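Monovalent Na+/H+ antiporter subunit D (Dietzia sp. DQ12-45-1b, PDB 7D3U) is a membrane subunit of the Mrp sodium/proton antiporter complex and probably helps move protons or cations across the cell membrane. Local coordinates at residues L15-V20 with L112-T117; G145-T150 with A161-Y166; G228-A233 with I299-M304; T437-L442 with D518-G523. All coordinates share one frame; numbering follows the deposited sequence.

Contact 1. Residues L15-V20 with L112-T117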
loop_
_atom_site.group_PDB
_atom_site.type_symbol
_atom_site.label_atom_id
_atom_site.label_comp_id
_atom_site.label_asym_id
_atom_site.label_seq_id
_atom_site.Cartn_x
_atom_site.Cartn_y
_atom_site.Cartn_z
ATOM N N LEU A 15 13.057 -12.290 -14.156
ATOM C CA LEU A 15 13.732 -11.220 -14.886
ATOM C C LEU A 15 14.121 -11.645 -16.294
ATOM O O LEU A 15 14.141 -10.815 -17.210
ATOM C CB LEU A 15 14.977 -10.764 -14.129
ATOM C CG LEU A 15 14.755 -9.869 -12.913
ATOM C CD1 LEU A 15 16.072 -9.288 -12.437
ATOM C CD2 LEU A 15 13.769 -8.770 -13.238
ATOM N N LEU A 16 14.434 -12.925 -16.489
ATOM C CA LEU A 16 14.678 -13.423 -17.837
ATOM C C LEU A 16 13.377 -13.509 -18.619
ATOM O O LEU A 16 13.221 -12.863 -19.662
ATOM C CB LEU A 16 15.364 -14.787 -17.778
ATOM C CG LEU A 16 15.480 -15.539 -19.104
ATOM C CD1 LEU A 16 16.306 -14.747 -20.096
ATOM C CD2 LEU A 16 16.075 -16.917 -18.887
ATOM N N THR A 17 12.415 -14.284 -18.111
ATOM C CA THR A 17 11.194 -14.529 -18.868
ATOM C C THR A 17 10.423 -13.240 -19.102
ATOM O O THR A 17 9.857 -13.037 -20.181
ATOM C CB THR A 17 10.319 -15.553 -18.150
ATOM O OG1 THR A 17 10.081 -15.119 -16.808
ATOM C CG2 THR A 17 11.005 -16.907 -18.128
ATOM N N ALA A 18 10.404 -12.346 -18.111
ATOM C CA ALA A 18 9.836 -11.022 -18.330
ATOM C C ALA A 18 10.505 -10.348 -19.518
ATOM O O ALA A 18 9.835 -9.920 -20.463
ATOM C CB ALA A 18 9.979 -10.169 -17.069
ATOM N N GLY A 19 11.839 -10.289 -19.504
ATOM C CA GLY A 19 12.561 -9.742 -20.638
ATOM C C GLY A 19 12.252 -10.456 -21.937
ATOM O O GLY A 19 12.374 -9.870 -23.014
ATOM N N VAL A 20 11.849 -11.723 -21.859
ATOM C CA VAL A 20 11.411 -12.434 -23.053
ATOM C C VAL A 20 10.001 -12.011 -23.437
ATOM O O VAL A 20 9.722 -11.713 -24.604
ATOM C CB VAL A 20 11.504 -13.955 -22.837
ATOM C CG1 VAL A 20 10.811 -14.691 -23.965
ATOM C CG2 VAL A 20 12.954 -14.388 -22.730
ATOM N N LEU A 112 5.139 -7.309 -16.692
ATOM C CA LEU A 112 5.178 -6.478 -15.493
ATOM C C LEU A 112 4.886 -7.294 -14.241
ATOM O O LEU A 112 5.480 -7.049 -13.186
ATOM C CB LEU A 112 4.196 -5.317 -15.625
ATOM C CG LEU A 112 4.650 -4.174 -16.532
ATOM C CD1 LEU A 112 3.618 -3.065 -16.546
ATOM C CD2 LEU A 112 6.002 -3.645 -16.098
ATOM N N VAL A 113 3.983 -8.271 -14.335
ATOM C CA VAL A 113 3.717 -9.135 -13.190
ATOM C C VAL A 113 4.961 -9.937 -12.833
ATOM O O VAL A 113 5.296 -10.103 -11.654
ATOM C CB VAL A 113 2.512 -10.049 -13.476
ATOM C CG1 VAL A 113 2.409 -11.136 -12.428
ATOM C CG2 VAL A 113 1.242 -9.235 -13.506
ATOM N N LEU A 114 5.683 -10.421 -13.845
ATOM C CA LEU A 114 6.892 -11.191 -13.577
ATOM C C LEU A 114 7.991 -10.308 -13.000
ATOM O O LEU A 114 8.763 -10.750 -12.145
ATOM C CB LEU A 114 7.367 -11.880 -14.852
ATOM C CG LEU A 114 6.533 -13.093 -15.254
ATOM C CD1 LEU A 114 7.150 -13.802 -16.441
ATOM C CD2 LEU A 114 6.386 -14.036 -14.081
ATOM N N LEU A 115 8.070 -9.053 -13.443
ATOM C CA LEU A 115 9.064 -8.143 -12.885
ATOM C C LEU A 115 8.734 -7.785 -11.440
ATOM O O LEU A 115 9.633 -7.689 -10.597
ATOM C CB LEU A 115 9.164 -6.891 -13.752
ATOM C CG LEU A 115 9.935 -7.089 -15.056
ATOM C CD1 LEU A 115 9.285 -6.339 -16.199
ATOM C CD2 LEU A 115 11.372 -6.644 -14.886
ATOM N N VAL A 116 7.448 -7.601 -11.131
ATOM C CA VAL A 116 7.039 -7.378 -9.747
ATOM C C VAL A 116 7.365 -8.596 -8.894
ATOM O O VAL A 116 7.826 -8.469 -7.754
ATOM C CB VAL A 116 5.543 -7.022 -9.685
ATOM C CG1 VAL A 116 5.082 -6.909 -8.255
ATOM C CG2 VAL A 116 5.284 -5.721 -10.406
ATOM N N THR A 117 7.138 -9.793 -9.434
ATOM C CA THR A 117 7.460 -11.013 -8.701
ATOM C C THR A 117 8.958 -11.123 -8.448
ATOM O O THR A 117 9.381 -11.509 -7.351
ATOM C CB THR A 117 6.943 -12.229 -9.470
ATOM O OG1 THR A 117 5.520 -12.142 -9.603
ATOM C CG2 THR A 117 7.298 -13.515 -8.758
#
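Ala18 puts its CB into the notch between Leu114 and Leu115 of the facing helix. It lies 3.8 Å from Leu114 CB and 3.7 Å from Leu115 CG. The two segments belong to antiparallel helices of the membrane bundle, both predicted to span the membrane. Their local axes approach to 8.4 Å at a crossing angle of -162°. The small alanine at the interface suits this close approach.

The leucines reach past Ala18 to its neighbours. Leu15 CB points away from the other helix, but its CD2 branch turns back to touch Leu115 CD2 at 3.6 Å. These two side chains cross at about a right angle. Leu115 also packs on Val751 of subunit A and Leu15 on Thr747 of the same subunit, so this edge of the contact is covered by another chain. Leu114 leans the other way, toward Thr17 and toward Leu35 and Val38 of helix 28-49.

No hydrogen bond joins the two segments. Thr17 OG1 hydrogen-bonds within its own helix, chiefly to the Val13 carbonyl, with that of Pro14 in range. Its chi1 of 54° sets the hydroxyl between the backbone N and the carbonyl carbon, and there OG1 meets the CD1 methyl of Leu114.

Contact 2. Residues G145-T150 with A161-Y166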
loop_
_atom_site.group_PDB
_atom_site.type_symbol
_atom_site.label_atom_id
_atom_site.label_comp_id
_atom_site.label_asym_id
_atom_site.label_seq_id
_atom_site.Cartn_x
_atom_site.Cartn_y
_atom_site.Cartn_z
ATOM N N GLY A 145 3.411 0.745 -13.638
ATOM C CA GLY A 145 2.880 0.396 -14.942
ATOM C C GLY A 145 1.590 -0.389 -14.859
ATOM O O GLY A 145 0.710 -0.233 -15.710
ATOM N N LEU A 146 1.451 -1.236 -13.837
ATOM C CA LEU A 146 0.227 -2.007 -13.664
ATOM C C LEU A 146 -0.943 -1.144 -13.219
ATOM O O LEU A 146 -2.096 -1.549 -13.398
ATOM C CB LEU A 146 0.450 -3.132 -12.654
ATOM C CG LEU A 146 1.313 -4.303 -13.117
ATOM C CD1 LEU A 146 1.443 -5.332 -12.012
ATOM C CD2 LEU A 146 0.722 -4.925 -14.361
ATOM N N MET A 147 -0.681 0.029 -12.645
ATOM C CA MET A 147 -1.763 0.918 -12.248
ATOM C C MET A 147 -2.457 1.562 -13.439
ATOM O O MET A 147 -3.552 2.109 -13.273
ATOM C CB MET A 147 -1.239 2.000 -11.307
ATOM C CG MET A 147 -0.702 1.462 -9.996
ATOM S SD MET A 147 -0.189 2.763 -8.867
ATOM C CE MET A 147 -1.762 3.548 -8.539
ATOM N N MET A 148 -1.850 1.515 -14.623
ATOM C CA MET A 148 -2.483 2.013 -15.835
ATOM C C MET A 148 -3.194 0.925 -16.624
ATOM O O MET A 148 -4.060 1.242 -17.444
ATOM C CB MET A 148 -1.447 2.690 -16.738
ATOM C CG MET A 148 -0.753 3.883 -16.104
ATOM S SD MET A 148 -1.598 5.442 -16.419
ATOM C CE MET A 148 -2.565 5.603 -14.923
ATOM N N ILE A 149 -2.847 -0.341 -16.400
ATOM C CA ILE A 149 -3.529 -1.444 -17.067
ATOM C C ILE A 149 -4.941 -1.553 -16.514
ATOM O O ILE A 149 -5.139 -1.803 -15.319
ATOM C CB ILE A 149 -2.760 -2.756 -16.882
ATOM C CG1 ILE A 149 -1.387 -2.671 -17.543
ATOM C CG2 ILE A 149 -3.551 -3.913 -17.457
ATOM C CD1 ILE A 149 -1.448 -2.504 -19.032
ATOM N N THR A 150 -5.932 -1.367 -17.379
ATOM C CA THR A 150 -7.327 -1.442 -16.985
ATOM C C THR A 150 -8.052 -2.439 -17.878
ATOM O O THR A 150 -7.562 -2.819 -18.944
ATOM C CB THR A 150 -8.007 -0.071 -17.062
ATOM O OG1 THR A 150 -7.348 0.833 -16.168
ATOM C CG2 THR A 150 -9.464 -0.178 -16.655
ATOM N N ALA A 161 -4.504 10.440 -10.944
ATOM C CA ALA A 161 -4.239 11.170 -9.710
ATOM C C ALA A 161 -3.866 10.214 -8.586
ATOM O O ALA A 161 -2.971 10.506 -7.781
ATOM C CB ALA A 161 -5.452 12.011 -9.323
ATOM N N ALA A 162 -4.537 9.062 -8.522
ATOM C CA ALA A 162 -4.145 8.035 -7.565
ATOM C C ALA A 162 -2.724 7.560 -7.824
ATOM O O ALA A 162 -1.959 7.328 -6.883
ATOM C CB ALA A 162 -5.119 6.861 -7.626
ATOM N N SER A 163 -2.347 7.419 -9.097
ATOM C CA SER A 163 -0.986 7.006 -9.421
ATOM C C SER A 163 0.022 8.082 -9.040
ATOM O O SER A 163 1.108 7.771 -8.539
ATOM C CB SER A 163 -0.881 6.670 -10.905
ATOM O OG SER A 163 0.456 6.377 -11.264
ATOM N N ARG A 164 -0.317 9.350 -9.277
ATOM C CA ARG A 164 0.537 10.445 -8.832
ATOM C C ARG A 164 0.770 10.372 -7.333
ATOM O O ARG A 164 1.911 10.443 -6.867
ATOM C CB ARG A 164 -0.086 11.792 -9.200
ATOM C CG ARG A 164 0.029 12.183 -10.655
ATOM C CD ARG A 164 -0.604 13.545 -10.873
ATOM N NE ARG A 164 -0.792 13.854 -12.284
ATOM C CZ ARG A 164 -1.402 14.947 -12.727
ATOM N NH1 ARG A 164 -1.883 15.833 -11.868
ATOM N NH2 ARG A 164 -1.532 15.155 -14.029
ATOM N N LEU A 165 -0.309 10.225 -6.561
ATOM C CA LEU A 165 -0.180 10.161 -5.108
ATOM C C LEU A 165 0.651 8.959 -4.678
ATOM O O LEU A 165 1.523 9.072 -3.806
ATOM C CB LEU A 165 -1.564 10.111 -4.468
ATOM C CG LEU A 165 -1.603 9.763 -2.986
ATOM C CD1 LEU A 165 -0.873 10.821 -2.189
ATOM C CD2 LEU A 165 -3.036 9.627 -2.518
ATOM N N TYR A 166 0.390 7.799 -5.283
ATOM C CA TYR A 166 1.119 6.579 -4.956
ATOM C C TYR A 166 2.613 6.761 -5.177
ATOM O O TYR A 166 3.423 6.541 -4.268
ATOM C CB TYR A 166 0.581 5.431 -5.809
ATOM C CG TYR A 166 0.930 4.055 -5.306
ATOM C CD1 TYR A 166 0.161 3.440 -4.334
ATOM C CD2 TYR A 166 2.023 3.366 -5.810
ATOM C CE1 TYR A 166 0.469 2.181 -3.874
ATOM C CE2 TYR A 166 2.341 2.106 -5.355
ATOM C CZ TYR A 166 1.560 1.519 -4.385
ATOM O OH TYR A 166 1.865 0.264 -3.921
#
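Met147 extends across to helix 157-187 and passes obliquely by the Tyr166 ring. Its SD lies 4.3 Å from the ring centroid, 30° off the ring normal. This is a Met-aromatic contact, with the sulfur nearest the CG-CD2 bond, 3.8 Å from Tyr166 CD2. The first two torsions carry the chain outward, and a bend at chi3 turns the methyl toward the helix backbone. Met147 CE then rests 3.7 Å from Ser163 CA, with the Ser163 CB also close.

The segments come from two consecutive helices of the antiporter-type membrane domain, 129-146 and 157-187, and the loop that joins them. Met147 lies near the C-terminal part of the first helix and reaches the second. With an alanine in place of Met147, the Tyr166 ring would probably lose its sulfur partner and a gap open beside Ser163.

Tyr166 CG is anti to the backbone N (chi1 -162°), which directs the ring toward Met147. The ring also meets that of Trp229, their planes at about 65°. Met148 adds a looser touch, its CE 4.5 Å from Ser163 CB. Tyr85 of subunit C and Ala759 of subunit A pack on Met148.

Contact 3. Residues G228-A233 with I299-M304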
loop_
_atom_site.group_PDB
_atom_site.type_symbol
_atom_site.label_atom_id
_atom_site.label_comp_id
_atom_site.label_asym_id
_atom_site.label_seq_id
_atom_site.Cartn_x
_atom_site.Cartn_y
_atom_site.Cartn_z
ATOM N N GLY A 228 -3.330 7.785 4.772
ATOM C CA GLY A 228 -4.268 8.256 3.771
ATOM C C GLY A 228 -3.816 8.020 2.349
ATOM O O GLY A 228 -4.653 7.975 1.442
ATOM N N TRP A 229 -2.512 7.864 2.128
ATOM C CA TRP A 229 -2.029 7.636 0.773
ATOM C C TRP A 229 -2.424 6.260 0.261
ATOM O O TRP A 229 -2.542 6.064 -0.952
ATOM C CB TRP A 229 -0.514 7.815 0.722
ATOM C CG TRP A 229 0.264 6.677 1.306
ATOM C CD1 TRP A 229 0.793 6.608 2.558
ATOM C CD2 TRP A 229 0.626 5.456 0.651
ATOM N NE1 TRP A 229 1.451 5.415 2.729
ATOM C CE2 TRP A 229 1.362 4.692 1.571
ATOM C CE3 TRP A 229 0.393 4.935 -0.624
ATOM C CZ2 TRP A 229 1.864 3.434 1.259
ATOM C CZ3 TRP A 229 0.891 3.689 -0.929
ATOM C CH2 TRP A 229 1.620 2.952 0.005
ATOM N N LEU A 230 -2.628 5.299 1.158
ATOM C CA LEU A 230 -3.023 3.959 0.747
ATOM C C LEU A 230 -4.530 3.806 0.638
ATOM O O LEU A 230 -5.008 3.034 -0.201
ATOM C CB LEU A 230 -2.475 2.922 1.729
ATOM C CG LEU A 230 -2.653 1.464 1.316
ATOM C CD1 LEU A 230 -1.488 0.641 1.819
ATOM C CD2 LEU A 230 -3.962 0.916 1.843
ATOM N N ALA A 231 -5.289 4.521 1.467
ATOM C CA ALA A 231 -6.739 4.486 1.365
ATOM C C ALA A 231 -7.251 5.258 0.158
ATOM O O ALA A 231 -8.409 5.079 -0.230
ATOM C CB ALA A 231 -7.366 5.039 2.642
ATOM N N ARG A 232 -6.420 6.109 -0.440
ATOM C CA ARG A 232 -6.812 6.924 -1.580
ATOM C C ARG A 232 -6.064 6.558 -2.855
ATOM O O ARG A 232 -6.064 7.345 -3.806
ATOM C CB ARG A 232 -6.604 8.405 -1.263
ATOM C CG ARG A 232 -7.315 8.876 -0.011
ATOM C CD ARG A 232 -8.819 8.819 -0.179
ATOM N NE ARG A 232 -9.269 9.650 -1.289
ATOM C CZ ARG A 232 -10.530 9.730 -1.696
ATOM N NH1 ARG A 232 -10.851 10.512 -2.716
ATOM N NH2 ARG A 232 -11.472 9.029 -1.081
ATOM N N ALA A 233 -5.418 5.395 -2.899
ATOM C CA ALA A 233 -4.709 4.986 -4.104
ATOM C C ALA A 233 -5.117 3.586 -4.539
ATOM O O ALA A 233 -5.133 3.286 -5.736
ATOM C CB ALA A 233 -3.198 5.048 -3.887
ATOM N N ILE A 299 -13.521 0.442 1.346
ATOM C CA ILE A 299 -13.548 -0.061 2.713
ATOM C C ILE A 299 -12.369 -0.993 2.955
ATOM O O ILE A 299 -11.714 -0.935 4.004
ATOM C CB ILE A 299 -14.891 -0.760 2.985
ATOM C CG1 ILE A 299 -15.971 0.265 3.323
ATOM C CG2 ILE A 299 -14.748 -1.784 4.090
ATOM C CD1 ILE A 299 -17.346 -0.331 3.477
ATOM N N LEU A 300 -12.080 -1.862 1.985
ATOM C CA LEU A 300 -11.013 -2.837 2.139
ATOM C C LEU A 300 -9.640 -2.191 2.248
ATOM O O LEU A 300 -8.744 -2.786 2.844
ATOM C CB LEU A 300 -11.041 -3.827 0.977
ATOM C CG LEU A 300 -12.374 -4.545 0.772
ATOM C CD1 LEU A 300 -12.322 -5.430 -0.455
ATOM C CD2 LEU A 300 -12.726 -5.359 2.000
ATOM N N ALA A 301 -9.456 -0.979 1.721
ATOM C CA ALA A 301 -8.174 -0.299 1.885
ATOM C C ALA A 301 -7.936 0.079 3.343
ATOM O O ALA A 301 -6.872 -0.205 3.910
ATOM C CB ALA A 301 -8.119 0.936 0.988
ATOM N N PHE A 302 -8.918 0.730 3.969
ATOM C CA PHE A 302 -8.796 1.046 5.385
ATOM C C PHE A 302 -8.726 -0.217 6.232
ATOM O O PHE A 302 -8.039 -0.242 7.261
ATOM C CB PHE A 302 -9.965 1.920 5.826
ATOM C CG PHE A 302 -9.702 3.390 5.712
ATOM C CD1 PHE A 302 -8.748 4.001 6.504
ATOM C CD2 PHE A 302 -10.418 4.165 4.819
ATOM C CE1 PHE A 302 -8.509 5.352 6.402
ATOM C CE2 PHE A 302 -10.184 5.516 4.715
ATOM C CZ PHE A 302 -9.228 6.111 5.508
ATOM N N HIS A 303 -9.420 -1.279 5.816
ATOM C CA HIS A 303 -9.297 -2.543 6.533
ATOM C C HIS A 303 -7.893 -3.111 6.408
ATOM O O HIS A 303 -7.377 -3.715 7.351
ATOM C CB HIS A 303 -10.325 -3.547 6.023
ATOM C CG HIS A 303 -11.621 -3.502 6.764
ATOM N ND1 HIS A 303 -12.819 -3.862 6.191
ATOM C CD2 HIS A 303 -11.905 -3.132 8.035
ATOM C CE1 HIS A 303 -13.787 -3.720 7.078
ATOM N NE2 HIS A 303 -13.261 -3.277 8.204
ATOM N N MET A 304 -7.262 -2.932 5.248
ATOM C CA MET A 304 -5.875 -3.347 5.089
ATOM C C MET A 304 -4.965 -2.543 6.001
ATOM O O MET A 304 -4.009 -3.081 6.565
ATOM C CB MET A 304 -5.448 -3.193 3.632
ATOM C CG MET A 304 -4.124 -3.846 3.308
ATOM S SD MET A 304 -3.950 -4.128 1.541
ATOM C CE MET A 304 -4.539 -2.560 0.919
#
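Ala231 CB sits over one face of the Phe302 ring, 3.6 Å from its centroid and 17° off the ring normal. This is a CH-pi contact, and Phe302 CE2 is the ring atom nearest the methyl, at 3.5 Å. Beside it the backbones come close. Ala231 CA lies 3.8 Å from Ala301 CB, an approach that two alanines readily allow.

Leu230 covers the other flank. Its CD2 branch meets Met304 CE at 3.6 Å, and the two side chains cross at about a right angle. The same CD2 lies near the Ala301 carbonyl oxygen. With chi1 at -172°, Leu230 extends away from its own backbone N and delivers CD2 to helix 296-316. A glycine in place of Phe302 would probably strip Ala231 CB of its ring cover and leave a gap on that flank.

Further out, Phe302 also packs on Glu293 and on Thr561 of subunit A. Met304 touches Tyr234. The short helix 228-231 is tied to its surroundings by the next residue, Arg232, whose NH1 forms salt bridges with Asp564 of subunit A and Asp103 of subunit C. Trp229 packs on helix 157-187. The whole is an apolar seam between a short helical turn and a long helix, inside the bundle of the NADH:quinone oxidoreductase/Mrp antiporter family.

Contact 4. Residues T437-L442 with D518-G523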
loop_
_atom_site.group_PDB
_atom_site.type_symbol
_atom_site.label_atom_id
_atom_site.label_comp_id
_atom_site.label_asym_id
_atom_site.label_seq_id
_atom_site.Cartn_x
_atom_site.Cartn_y
_atom_site.Cartn_z
ATOM N N THR A 437 -30.561 -3.901 -12.800
ATOM C CA THR A 437 -29.602 -2.810 -12.871
ATOM C C THR A 437 -29.107 -2.637 -14.302
ATOM O O THR A 437 -29.194 -3.547 -15.130
ATOM C CB THR A 437 -28.409 -3.046 -11.937
ATOM O OG1 THR A 437 -27.602 -1.864 -11.880
ATOM C CG2 THR A 437 -27.566 -4.208 -12.430
ATOM N N ASP A 438 -28.577 -1.450 -14.578
ATOM C CA ASP A 438 -28.176 -1.085 -15.927
ATOM C C ASP A 438 -26.876 -1.773 -16.322
ATOM O O ASP A 438 -26.013 -2.048 -15.486
ATOM C CB ASP A 438 -28.015 0.428 -16.042
ATOM C CG ASP A 438 -27.275 1.023 -14.864
ATOM O OD1 ASP A 438 -26.942 0.262 -13.933
ATOM O OD2 ASP A 438 -27.029 2.247 -14.866
ATOM N N SER A 439 -26.747 -2.048 -17.620
ATOM C CA SER A 439 -25.540 -2.664 -18.172
ATOM C C SER A 439 -24.522 -1.557 -18.431
ATOM O O SER A 439 -24.359 -1.055 -19.545
ATOM C CB SER A 439 -25.860 -3.437 -19.442
ATOM O OG SER A 439 -26.815 -2.744 -20.224
ATOM N N ARG A 440 -23.830 -1.165 -17.365
ATOM C CA ARG A 440 -22.802 -0.130 -17.454
ATOM C C ARG A 440 -21.717 -0.505 -16.445
ATOM O O ARG A 440 -21.803 -0.160 -15.267
ATOM C CB ARG A 440 -23.379 1.252 -17.183
ATOM C CG ARG A 440 -22.394 2.394 -17.355
ATOM C CD ARG A 440 -23.085 3.735 -17.183
ATOM N NE ARG A 440 -22.170 4.855 -17.364
ATOM C CZ ARG A 440 -22.517 6.130 -17.221
ATOM N NH1 ARG A 440 -23.763 6.449 -16.896
ATOM N NH2 ARG A 440 -21.621 7.088 -17.404
ATOM N N THR A 441 -20.698 -1.211 -16.928
ATOM C CA THR A 441 -19.649 -1.756 -16.079
ATOM C C THR A 441 -18.363 -0.948 -16.144
ATOM O O THR A 441 -17.322 -1.421 -15.682
ATOM C CB THR A 441 -19.365 -3.208 -16.459
ATOM O OG1 THR A 441 -18.965 -3.272 -17.834
ATOM C CG2 THR A 441 -20.609 -4.056 -16.274
ATOM N N LEU A 442 -18.411 0.249 -16.717
ATOM C CA LEU A 442 -17.236 1.102 -16.825
ATOM C C LEU A 442 -17.645 2.550 -16.595
ATOM O O LEU A 442 -18.487 3.082 -17.331
ATOM C CB LEU A 442 -16.574 0.939 -18.192
ATOM C CG LEU A 442 -15.609 -0.237 -18.349
ATOM C CD1 LEU A 442 -15.456 -0.600 -19.814
ATOM C CD2 LEU A 442 -14.263 0.094 -17.735
ATOM N N ASP A 518 -30.898 -0.127 -21.377
ATOM C CA ASP A 518 -32.046 -0.790 -20.776
ATOM C C ASP A 518 -31.602 -1.661 -19.607
ATOM O O ASP A 518 -30.553 -2.308 -19.657
ATOM C CB ASP A 518 -32.777 -1.634 -21.821
ATOM C CG ASP A 518 -34.039 -2.273 -21.275
ATOM O OD1 ASP A 518 -34.357 -2.045 -20.089
ATOM O OD2 ASP A 518 -34.714 -3.001 -22.031
ATOM N N MET A 519 -32.408 -1.666 -18.549
ATOM C CA MET A 519 -32.049 -2.387 -17.335
ATOM C C MET A 519 -32.026 -3.888 -17.591
ATOM O O MET A 519 -32.959 -4.445 -18.177
ATOM C CB MET A 519 -33.033 -2.054 -16.216
ATOM C CG MET A 519 -33.462 -0.598 -16.186
ATOM S SD MET A 519 -32.081 0.532 -15.941
ATOM C CE MET A 519 -31.734 0.269 -14.205
ATOM N N VAL A 520 -30.956 -4.536 -17.154
ATOM C CA VAL A 520 -30.812 -5.982 -17.332
ATOM C C VAL A 520 -31.541 -6.692 -16.197
ATOM O O VAL A 520 -31.352 -6.324 -15.026
ATOM C CB VAL A 520 -29.339 -6.371 -17.363
ATOM C CG1 VAL A 520 -29.169 -7.766 -17.942
ATOM C CG2 VAL A 520 -28.550 -5.360 -18.164
ATOM N N PRO A 521 -32.373 -7.691 -16.488
ATOM C CA PRO A 521 -32.997 -8.448 -15.413
ATOM C C PRO A 521 -31.945 -9.170 -14.596
ATOM O O PRO A 521 -30.839 -9.457 -15.090
ATOM C CB PRO A 521 -33.907 -9.434 -16.160
ATOM C CG PRO A 521 -33.300 -9.553 -17.513
ATOM C CD PRO A 521 -32.763 -8.189 -17.817
ATOM N N PRO A 522 -32.238 -9.471 -13.333
ATOM C CA PRO A 522 -31.236 -10.120 -12.480
ATOM C C PRO A 522 -30.835 -11.482 -13.024
ATOM O O PRO A 522 -31.677 -12.292 -13.413
ATOM C CB PRO A 522 -31.947 -10.240 -11.128
ATOM C CG PRO A 522 -33.021 -9.207 -11.169
ATOM C CD PRO A 522 -33.471 -9.159 -12.592
ATOM N N GLY A 523 -29.531 -11.726 -13.046
ATOM C CA GLY A 523 -29.013 -12.979 -13.543
ATOM C C GLY A 523 -27.626 -13.243 -13.005
ATOM O O GLY A 523 -27.146 -12.555 -12.103
#
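Backbone hydrogen bonds join Thr437 and Val520 as an antiparallel hydrogen-bonded pair. Val520 N donates to Thr437 O at 2.9 Å, with an angle of 152° at the hydrogen. The return bond, from Thr437 N to Val520 O, is weak, at 3.4 Å and 127°. Together they make a minimal two-stranded antiparallel sheet, little more than one residue pair long.

Van der Waals contacts lie beside these bonds. Val520 CG2 packs against Ser439 CB at 3.5 Å and also lies close to Thr437 O. Met519 bends at both chi2 and chi3, and this fold brings its CE against the backbone of the other strand, 3.6 Å from Asp438 N. Its SD lies 4.1 Å from Asp438 CB. Ser439 is the centre of an inverse gamma turn, where the chain bends after the strand.

Polar side chains act within the first strand and beyond it. Thr437 OG1 donates to Asp438 OD1 at 3.0 Å, nearly along its C-O axis. The same OD1 forms a salt bridge with Arg354, so one carboxylate oxygen has two partners.

No side-chain hydrogen bond or salt bridge crosses between the segments. One good backbone bond, one weak one and a few van der Waals contacts of Val520 and Met519 imply a light surface pairing, with its charged link made to Arg354.

How the contacts relate
The contacts follow in series along the chain. Contacts 1 and 2 have centres about 19 Å apart and touch where Leu112 meets Gly145 and Leu146, on consecutive helices 109-125 and 129-146. Contacts 2 and 3 have centres about 15 Å apart and join through Tyr166 and Trp229; all four of their segments belong to the conserved antiporter-type membrane region. Contacts 1 and 3 fall on opposite sides of the chain's centre, with centres about 27 Å apart, so contact 2 connects them across the helix bundle. Contact 4, a small surface sheet, touches none of the others, though its nearest atoms come within about 5 Å of contact 2. It closes a long link, partly unmodelled, with no helix or strand in the modelled part.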